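Local coordinates for TonB-dependent siderophore receptor (Pseudomonas aeruginosa 39016, PDB 5NEC), which probably takes up ferric siderophores, and drugs conjugated to siderophores, across the outer membrane in a TonB-dependent manner, at residues F708-A711 and A717-A720. Numbering follows the deposited sequence.
Sequences FDKA and ASQA
The carboxylate of Asp709 reaches the hydroxyl of Ser718, whose backbone partner across a short antiparallel hairpin is Lys710; the first torsions bring the two groups together: CG of Asp709 lies between its own backbone N and carbonyl carbon (chi1 59°), while OG of Ser718 is swung anti to its backbone N (chi1 171°). Ser718 OG may donate to Asp709 OD1, at 3.2 Å. Asp709 OD1 lies just as near Ser718 O, at 3.1 Å, but both are acceptors and do not bond. Asp709 OD2 forms a salt bridge with Lys710 NZ at 2.9 Å, the lysine chain bending at its last torsion to reach it. This charge pairing probably keeps the aspartate ionised and fixes its rotation. The clear backbone link runs from Ser718 N to Lys710 O at 3.0 Å, nearly straight and in the carbonyl plane. The return bond, Asp709 N to Ser718 O, is weak and bent, consistent with the corner the chain turns at Asp709. The same Ser718 O lies at the edge of the Phe708 ring, near its plane. Beyond it, CE1 of Phe708 comes 3.8 Å from Gln719 CB, with ring and amide planes 80° apart; the glutamine chain runs on extended, and its NE2 bonds to Arg265 O. Ala717 CB adds a looser apolar touch, 4.2 Å from Phe708 CD1. The hairpin lies in the connection between barrel strands 693-700 and 724-733, and Lys710 NZ ties it to the plug domain through Gln71 OE1. Strand 244-245 completes its small sheet, next to strand 716-719, with Ala717 bonded through its backbone to Ile244; Phe708, Ala711 and Ala717 turn the other side-chain face onto Val675 of barrel strand 674-688.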
loop_
_atom_site.group_PDB
_atom_site.type_symbol
_atom_site.label_atom_id
_atom_site.label_comp_id
_atom_site.label_asym_id
_atom_site.label_seq_id
_atom_site.Cartn_x
_atom_site.Cartn_y
_atom_site.Cartn_z
ATOM N N PHE A 708 8.414 -15.182 -4.518
ATOM C CA PHE A 708 8.653 -13.907 -5.132
ATOM C C PHE A 708 7.385 -13.089 -5.091
ATOM O O PHE A 708 6.383 -13.423 -5.722
ATOM C CB PHE A 708 9.144 -14.117 -6.560
ATOM C CG PHE A 708 10.398 -14.930 -6.635
ATOM C CD1 PHE A 708 11.640 -14.320 -6.550
ATOM C CD2 PHE A 708 10.338 -16.318 -6.760
ATOM C CE1 PHE A 708 12.802 -15.079 -6.593
ATOM C CE2 PHE A 708 11.490 -17.081 -6.805
ATOM C CZ PHE A 708 12.728 -16.465 -6.716
ATOM N N ASP A 709 7.465 -12.012 -4.321
ATOM C CA ASP A 709 6.324 -11.144 -4.016
ATOM C C ASP A 709 6.104 -10.008 -5.023
ATOM O O ASP A 709 5.076 -9.365 -4.960
ATOM C CB ASP A 709 6.464 -10.566 -2.595
ATOM C CG ASP A 709 7.747 -9.758 -2.393
ATOM O OD1 ASP A 709 8.757 -9.987 -3.076
ATOM O OD2 ASP A 709 7.757 -8.889 -1.523
ATOM N N LYS A 710 7.056 -9.742 -5.920
ATOM C CA LYS A 710 6.833 -8.776 -7.015
ATOM C C LYS A 710 7.471 -9.304 -8.286
ATOM O O LYS A 710 8.639 -9.721 -8.277
ATOM C CB LYS A 710 7.438 -7.396 -6.716
ATOM C CG LYS A 710 7.036 -6.765 -5.388
ATOM C CD LYS A 710 7.998 -5.673 -4.988
ATOM C CE LYS A 710 7.651 -5.150 -3.608
ATOM N NZ LYS A 710 7.804 -6.170 -2.542
ATOM N N ALA A 711 6.690 -9.297 -9.364
ATOM C CA ALA A 711 7.157 -9.687 -10.682
ATOM C C ALA A 711 7.226 -8.429 -11.523
ATOM O O ALA A 711 6.200 -7.828 -11.788
ATOM C CB ALA A 711 6.184 -10.681 -11.299
ATOM N N ALA A 717 12.775 -10.347 -10.668
ATOM C CA ALA A 717 11.721 -10.358 -9.675
ATOM C C ALA A 717 12.308 -10.181 -8.276
ATOM O O ALA A 717 13.486 -10.470 -8.017
ATOM C CB ALA A 717 10.984 -11.681 -9.731
ATOM N N SER A 718 11.458 -9.724 -7.368
ATOM C CA SER A 718 11.838 -9.501 -5.985
ATOM C C SER A 718 11.535 -10.743 -5.174
ATOM O O SER A 718 10.447 -11.274 -5.272
ATOM C CB SER A 718 11.078 -8.313 -5.412
ATOM O OG SER A 718 11.294 -8.239 -4.017
ATOM N N GLN A 719 12.500 -11.180 -4.379
ATOM C CA GLN A 719 12.354 -12.336 -3.499
ATOM C C GLN A 719 11.916 -11.877 -2.109
ATOM O O GLN A 719 12.460 -10.935 -1.569
ATOM C CB GLN A 719 13.680 -13.112 -3.424
ATOM C CG GLN A 719 13.642 -14.368 -2.556
ATOM C CD GLN A 719 14.945 -15.176 -2.633
ATOM O OE1 GLN A 719 15.389 -15.572 -3.716
ATOM N NE2 GLN A 719 15.556 -15.428 -1.482
ATOM N N ALA A 720 10.943 -12.551 -1.518
ATOM C CA ALA A 720 10.415 -12.156 -0.217
ATOM C C ALA A 720 11.324 -12.646 0.879
ATOM O O ALA A 720 12.254 -13.430 0.650
ATOM C CB ALA A 720 9.022 -12.730 -0.011
#